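Local coordinates for cytochrome P450 RhF (Acinetobacter radioresistens, PDB 6RO8), which binds heme b through its P450 heme domain, the part crystallised here, and probably acts as a monooxygenase that inserts oxygen into its substrates, at residues I101-K104 with Y105-G108; M187-L190 with R191-A194; L285-A288 with D289-V292. All blocks are in the same frame, centred on the assembly; numbering follows the deposited sequence.

In the fold
All three contacts are local, between neighbours along or just beyond a helix, and none lies at a ligand-binding site. Interaction 1 is a surface contact at the C-terminal end of helix 96-104, where lysines, tyrosines and a glutamate gather round the terminating turn. Interaction 2 sits within helix 187-202 and is partly buried, with charged residues on one side and L190, F193 and A194 inside. Interaction 3, also partly buried, joins helices 273-288 and 290-298 through a bent arginine and an aliphatic pair; an aspartate caps the second. Interactions 1 and 3 lie on opposite sides of the chain's centre, centres about 47 Å apart; interactions 1 and 2 share a side, and both touch helix 207-233.

Interaction 1 (I101-K104 with Y105-G108); sequences ILEK and YKYG
L102 and Y107 lie side by side, L102 CD2 sitting over one face of the tyrosine ring, off-centre, at 3.9 Å from Y107 CG, a CH-pi contact. The Y105 ring is met in a similar way by K104: its CD lies over one face 3.7 Å from Y105 CE2, and the bend at chi4 (-89°) carries NZ back over the ring, making an off-centre cation-pi contact 4.1 Å from the ring centroid. I101 lies alongside the same ring, its CG2 4.1 Å from Y105 CE2. The backbone closes helix 96-104 with a Schellman motif: Y107 N reaches back to L102 O at 3.0 Å, a fairly straight bond, while K106 N bonds E103 O at 2.9 Å from above the carbonyl plane. K106, with positive phi (42°), is the C-prime residue. Its bent side chain returns over the turn, forming a salt bridge between NZ and E103 OE1 at 3.2 Å and a weak bond to E103 O. Farther out, Y105 OH is hydrogen-bonded to E215 OE1 on helix 207-233, and W221 of that helix meets the Y107 ring edge-to-face.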
loop_
_atom_site.group_PDB
_atom_site.type_symbol
_atom_site.label_atom_id
_atom_site.label_comp_id
_atom_site.label_asym_id
_atom_site.label_seq_id
_atom_site.Cartn_x
_atom_site.Cartn_y
_atom_site.Cartn_z
ATOM N N ILE A 101 -24.354 -10.790 -4.970
ATOM C CA ILE A 101 -24.327 -10.039 -3.730
ATOM C C ILE A 101 -23.984 -8.599 -4.063
ATOM O O ILE A 101 -24.722 -7.664 -3.723
ATOM C CB ILE A 101 -23.341 -10.675 -2.733
ATOM C CG1 ILE A 101 -23.922 -11.963 -2.151
ATOM C CG2 ILE A 101 -22.990 -9.677 -1.636
ATOM C CD1 ILE A 101 -22.872 -12.953 -1.623
ATOM N N LEU A 102 -22.940 -8.431 -4.887
ATOM C CA LEU A 102 -22.542 -7.111 -5.363
ATOM C C LEU A 102 -23.664 -6.437 -6.146
ATOM O O LEU A 102 -23.885 -5.232 -6.001
ATOM C CB LEU A 102 -21.279 -7.236 -6.214
ATOM C CG LEU A 102 -20.022 -7.693 -5.456
ATOM C CD1 LEU A 102 -18.813 -7.880 -6.372
ATOM C CD2 LEU A 102 -19.688 -6.712 -4.349
ATOM N N GLU A 103 -24.367 -7.193 -6.998
ATOM C CA GLU A 103 -25.493 -6.632 -7.737
ATOM C C GLU A 103 -26.561 -6.098 -6.791
ATOM O O GLU A 103 -27.184 -5.064 -7.064
ATOM C CB GLU A 103 -26.089 -7.696 -8.660
ATOM C CG GLU A 103 -25.545 -7.684 -10.062
ATOM C CD GLU A 103 -26.081 -6.531 -10.864
ATOM O OE1 GLU A 103 -27.226 -6.107 -10.596
ATOM O OE2 GLU A 103 -25.354 -6.046 -11.754
ATOM N N LYS A 104 -26.799 -6.805 -5.679
ATOM C CA LYS A 104 -27.760 -6.340 -4.686
ATOM C C LYS A 104 -27.389 -4.954 -4.181
ATOM O O LYS A 104 -28.259 -4.098 -4.002
ATOM C CB LYS A 104 -27.850 -7.338 -3.527
ATOM C CG LYS A 104 -28.783 -6.897 -2.393
ATOM C CD LYS A 104 -28.119 -6.968 -1.002
ATOM C CE LYS A 104 -29.077 -6.482 0.115
ATOM N NZ LYS A 104 -29.001 -5.000 0.388
ATOM N N TYR A 105 -26.100 -4.707 -3.958
ATOM C CA TYR A 105 -25.629 -3.402 -3.525
ATOM C C TYR A 105 -25.389 -2.441 -4.687
ATOM O O TYR A 105 -24.880 -1.337 -4.460
ATOM C CB TYR A 105 -24.354 -3.557 -2.679
ATOM C CG TYR A 105 -24.629 -4.263 -1.370
ATOM C CD1 TYR A 105 -25.188 -3.580 -0.293
ATOM C CD2 TYR A 105 -24.369 -5.614 -1.222
ATOM C CE1 TYR A 105 -25.467 -4.223 0.895
ATOM C CE2 TYR A 105 -24.639 -6.262 -0.036
ATOM C CZ TYR A 105 -25.191 -5.564 1.019
ATOM O OH TYR A 105 -25.469 -6.217 2.202
ATOM N N LYS A 106 -25.772 -2.821 -5.905
ATOM C CA LYS A 106 -25.480 -2.052 -7.117
ATOM C C LYS A 106 -24.047 -1.530 -7.095
ATOM O O LYS A 106 -23.780 -0.345 -7.295
ATOM C CB LYS A 106 -26.482 -0.909 -7.313
ATOM C CG LYS A 106 -27.930 -1.357 -7.518
ATOM C CD LYS A 106 -28.159 -2.035 -8.868
ATOM C CE LYS A 106 -29.533 -2.742 -8.942
ATOM N NZ LYS A 106 -29.464 -4.155 -9.447
ATOM N N TYR A 107 -23.116 -2.444 -6.839
ATOM C CA TYR A 107 -21.709 -2.086 -6.696
ATOM C C TYR A 107 -21.166 -1.548 -8.013
ATOM O O TYR A 107 -21.317 -2.175 -9.064
ATOM C CB TYR A 107 -20.926 -3.318 -6.244
ATOM C CG TYR A 107 -19.442 -3.169 -6.032
ATOM C CD1 TYR A 107 -18.934 -2.553 -4.889
ATOM C CD2 TYR A 107 -18.542 -3.725 -6.934
ATOM C CE1 TYR A 107 -17.552 -2.456 -4.669
ATOM C CE2 TYR A 107 -17.173 -3.634 -6.733
ATOM C CZ TYR A 107 -16.679 -3.004 -5.600
ATOM O OH TYR A 107 -15.312 -2.926 -5.414
ATOM N N GLY A 108 -20.533 -0.380 -7.956
ATOM C CA GLY A 108 -20.176 0.290 -9.189
ATOM C C GLY A 108 -18.770 0.837 -9.206
ATOM O O GLY A 108 -18.509 1.886 -9.803
#

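Interaction 2 (M187-L190 with R191-A194); sequences MQEL and RKFA
R191 is tied to M187 by a backbone hydrogen bond from its N to M187 O at 2.8 Å, and it follows Q188 along the same side of the helix. Its CG stands anti to the backbone N and the chain runs extended from there to NE, which carries the guanidinium out alongside the Q188 amide. The amide reaches it by folding back at chi2: Q188 OE1 comes to 3.7 Å from R191 CD, and NE2 lies at the guanidinium edge, in van der Waals contact rather than hydrogen-bonded. The two planes are turned 46° apart, so the groups neither stack nor lie flat together. W169 adds a cation-pi partner to the arginine.

K192 N bonds Q188 O at 3.0 Å. With its CG between the backbone N and the carbonyl carbon (chi1 54°), the side chain is brought close over the preceding turn, where CG packs 3.4 Å from E189 O. Farther along, the lysine crosses E189, and the salt bridge between K192 NZ and E189 OE1 is long at 3.9 Å, so the pairing is probably loose.

At F193 the bond from its N to E189 O is nearly straight (169°). CB rests 3.3 Å from L190 O, and the buried ring stacks on that of F220 of helix 207-233. A194 completes the series with its N bonded to L190 O, while its small side chain touches V269 of helix 257-270, a helix that L190 also meets at M268. The four successive i to i+4 bonds are those of a regular alpha-helix, here two turns of the amphipathic helix 187-202 whose L190, F193 and A194 are buried and whose Q188 and K192 are exposed.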
loop_
_atom_site.group_PDB
_atom_site.type_symbol
_atom_site.label_atom_id
_atom_site.label_comp_id
_atom_site.label_asym_id
_atom_site.label_seq_id
_atom_site.Cartn_x
_atom_site.Cartn_y
_atom_site.Cartn_z
ATOM N N MET A 187 -14.711 2.112 14.204
ATOM C CA MET A 187 -13.413 1.926 13.583
ATOM C C MET A 187 -13.094 0.461 13.373
ATOM O O MET A 187 -12.379 0.120 12.423
ATOM C CB MET A 187 -12.338 2.579 14.437
ATOM C CG MET A 187 -12.662 4.010 14.725
ATOM S SD MET A 187 -11.637 5.107 13.755
ATOM C CE MET A 187 -10.063 4.780 14.547
ATOM N N GLN A 188 -13.594 -0.413 14.245
ATOM C CA GLN A 188 -13.483 -1.832 13.952
ATOM C C GLN A 188 -14.308 -2.190 12.722
ATOM O O GLN A 188 -13.913 -3.066 11.942
ATOM C CB GLN A 188 -13.894 -2.663 15.170
ATOM C CG GLN A 188 -12.785 -2.822 16.231
ATOM C CD GLN A 188 -11.513 -3.512 15.704
ATOM O OE1 GLN A 188 -11.547 -4.236 14.700
ATOM N NE2 GLN A 188 -10.387 -3.290 16.388
ATOM N N GLU A 189 -15.429 -1.495 12.509
ATOM C CA GLU A 189 -16.217 -1.713 11.300
ATOM C C GLU A 189 -15.502 -1.160 10.074
ATOM O O GLU A 189 -15.453 -1.809 9.021
ATOM C CB GLU A 189 -17.593 -1.078 11.453
ATOM C CG GLU A 189 -18.683 -1.752 10.636
ATOM C CD GLU A 189 -18.990 -3.175 11.095
ATOM O OE1 GLU A 189 -18.563 -3.564 12.210
ATOM O OE2 GLU A 189 -19.664 -3.906 10.335
ATOM N N LEU A 190 -14.951 0.050 10.188
ATOM C CA LEU A 190 -14.125 0.579 9.112
ATOM C C LEU A 190 -12.972 -0.356 8.815
ATOM O O LEU A 190 -12.595 -0.549 7.651
ATOM C CB LEU A 190 -13.594 1.955 9.483
ATOM C CG LEU A 190 -14.564 3.069 9.123
ATOM C CD1 LEU A 190 -14.322 4.275 10.004
ATOM C CD2 LEU A 190 -14.380 3.409 7.675
ATOM N N ARG A 191 -12.407 -0.957 9.864
ATOM C CA ARG A 191 -11.284 -1.856 9.671
ATOM C C ARG A 191 -11.685 -3.075 8.846
ATOM O O ARG A 191 -11.007 -3.420 7.870
ATOM C CB ARG A 191 -10.710 -2.269 11.016
ATOM C CG ARG A 191 -9.310 -2.802 10.894
ATOM C CD ARG A 191 -8.989 -3.687 12.064
ATOM N NE ARG A 191 -7.582 -4.070 12.083
ATOM C CZ ARG A 191 -6.931 -4.457 13.176
ATOM N NH1 ARG A 191 -7.564 -4.502 14.346
ATOM N NH2 ARG A 191 -5.650 -4.798 13.100
ATOM N N LYS A 192 -12.786 -3.739 9.200
ATOM C CA LYS A 192 -13.082 -4.949 8.444
ATOM C C LYS A 192 -13.538 -4.616 7.027
ATOM O O LYS A 192 -13.293 -5.401 6.103
ATOM C CB LYS A 192 -14.084 -5.840 9.190
ATOM C CG LYS A 192 -15.358 -5.205 9.614
ATOM C CD LYS A 192 -16.206 -6.200 10.415
ATOM C CE LYS A 192 -15.484 -6.665 11.683
ATOM N NZ LYS A 192 -16.439 -6.809 12.833
ATOM N N PHE A 193 -14.150 -3.448 6.829
ATOM C CA PHE A 193 -14.352 -2.931 5.478
ATOM C C PHE A 193 -13.055 -2.961 4.670
ATOM O O PHE A 193 -13.048 -3.379 3.503
ATOM C CB PHE A 193 -14.891 -1.501 5.540
ATOM C CG PHE A 193 -16.389 -1.410 5.576
ATOM C CD1 PHE A 193 -17.173 -2.527 5.355
ATOM C CD2 PHE A 193 -17.016 -0.201 5.836
ATOM C CE1 PHE A 193 -18.557 -2.438 5.384
ATOM C CE2 PHE A 193 -18.400 -0.110 5.865
ATOM C CZ PHE A 193 -19.168 -1.231 5.640
ATOM N N ALA A 194 -11.947 -2.527 5.278
ATOM C CA ALA A 194 -10.676 -2.494 4.564
ATOM C C ALA A 194 -10.159 -3.897 4.284
ATOM O O ALA A 194 -9.601 -4.158 3.208
ATOM C CB ALA A 194 -9.645 -1.707 5.363
#

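Interaction 3 (L285-A288 with D289-V292); sequences LLLA and DRKV
Between L286 and D289 the backbone is joined by a weak hydrogen bond, D289 N to L286 O at 3.4 Å, at the junction of helix 273-288 and helix 290-298. R290 adds a second polar link across this junction. Its chain is bent at both chi2 and chi3 (-46° and -69°), which curls the guanidinium back toward the first helix, and NH1 donates to L287 O at 2.7 Å. The carbonyl oxygen lies almost in the guanidinium plane, and the donor is tilted only modestly from the carbonyl plane. L287 CD2 lies 3.8 Å from the same NH1. The other terminal nitrogen, NH2, is bonded to L405 O, so the arginine joins the junction to the segment leading into strand 406-407.

L286 CD2 packs 3.6 Å from V292 CG1 as the two side chains cross at an angle. L286 also touches C310 of helix 303-314, while V292 reaches L361 and I363. D289 serves the second helix: its OD1 accepts a weak bond from V292 N at 3.5 Å and forms a salt bridge with K291 NZ at 3.2 Å, which would help to balance its charge. Accepting from the backbone N three residues on places D289 at the N-cap position, with a weak capping bond, and here it starts helix 290-298 close after helix 273-288 within the P450 heme domain.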
loop_
_atom_site.group_PDB
_atom_site.type_symbol
_atom_site.label_atom_id
_atom_site.label_comp_id
_atom_site.label_asym_id
_atom_site.label_seq_id
_atom_site.Cartn_x
_atom_site.Cartn_y
_atom_site.Cartn_z
ATOM N N LEU A 285 11.780 -3.933 11.581
ATOM C CA LEU A 285 13.145 -3.888 11.069
ATOM C C LEU A 285 14.101 -3.252 12.066
ATOM O O LEU A 285 15.137 -3.836 12.406
ATOM C CB LEU A 285 13.171 -3.098 9.767
ATOM C CG LEU A 285 13.181 -3.820 8.438
ATOM C CD1 LEU A 285 13.290 -2.773 7.355
ATOM C CD2 LEU A 285 14.350 -4.779 8.389
ATOM N N LEU A 286 13.781 -2.039 12.533
ATOM C CA LEU A 286 14.716 -1.280 13.354
ATOM C C LEU A 286 14.836 -1.834 14.768
ATOM O O LEU A 286 15.912 -1.740 15.367
ATOM C CB LEU A 286 14.303 0.199 13.395
ATOM C CG LEU A 286 14.117 0.910 12.039
ATOM C CD1 LEU A 286 13.305 2.212 12.180
ATOM C CD2 LEU A 286 15.445 1.186 11.301
ATOM N N LEU A 287 13.759 -2.392 15.325
ATOM C CA LEU A 287 13.818 -2.962 16.669
ATOM C C LEU A 287 14.624 -4.244 16.711
ATOM O O LEU A 287 15.020 -4.678 17.807
ATOM C CB LEU A 287 12.414 -3.235 17.207
ATOM C CG LEU A 287 11.672 -2.019 17.755
ATOM C CD1 LEU A 287 10.412 -2.469 18.455
ATOM C CD2 LEU A 287 12.535 -1.244 18.699
ATOM N N ALA A 288 14.880 -4.848 15.552
ATOM C CA ALA A 288 15.623 -6.093 15.498
ATOM C C ALA A 288 17.122 -5.879 15.349
ATOM O O ALA A 288 17.899 -6.761 15.731
ATOM C CB ALA A 288 15.104 -6.966 14.354
ATOM N N ASP A 289 17.538 -4.732 14.818
ATOM C CA ASP A 289 18.949 -4.366 14.683
ATOM C C ASP A 289 19.278 -3.381 15.808
ATOM O O ASP A 289 19.139 -2.163 15.666
ATOM C CB ASP A 289 19.206 -3.787 13.295
ATOM C CG ASP A 289 20.673 -3.763 12.924
ATOM O OD1 ASP A 289 21.534 -3.732 13.834
ATOM O OD2 ASP A 289 20.960 -3.755 11.710
ATOM N N ARG A 290 19.723 -3.927 16.943
ATOM C CA ARG A 290 19.924 -3.112 18.138
ATOM C C ARG A 290 20.959 -2.021 17.903
ATOM O O ARG A 290 20.845 -0.912 18.447
ATOM C CB ARG A 290 20.337 -4.004 19.307
ATOM C CG ARG A 290 19.362 -5.130 19.593
ATOM C CD ARG A 290 17.939 -4.617 19.590
ATOM N NE ARG A 290 17.670 -3.742 20.722
ATOM C CZ ARG A 290 16.524 -3.101 20.919
ATOM N NH1 ARG A 290 15.536 -3.215 20.031
ATOM N NH2 ARG A 290 16.378 -2.324 21.993
ATOM N N LYS A 291 21.979 -2.315 17.096
ATOM C CA LYS A 291 22.941 -1.286 16.725
ATOM C C LYS A 291 22.225 -0.147 16.001
ATOM O O LYS A 291 22.422 1.029 16.319
ATOM C CB LYS A 291 24.054 -1.886 15.854
ATOM C CG LYS A 291 24.967 -2.979 16.501
ATOM C CD LYS A 291 24.207 -4.273 16.941
ATOM C CE LYS A 291 23.563 -5.040 15.765
ATOM N NZ LYS A 291 22.344 -5.852 16.144
ATOM N N VAL A 292 21.328 -0.483 15.069
ATOM C CA VAL A 292 20.586 0.547 14.343
ATOM C C VAL A 292 19.664 1.316 15.290
ATOM O O VAL A 292 19.502 2.537 15.169
ATOM C CB VAL A 292 19.812 -0.085 13.163
ATOM C CG1 VAL A 292 18.712 0.851 12.664
ATOM C CG2 VAL A 292 20.767 -0.430 12.022
#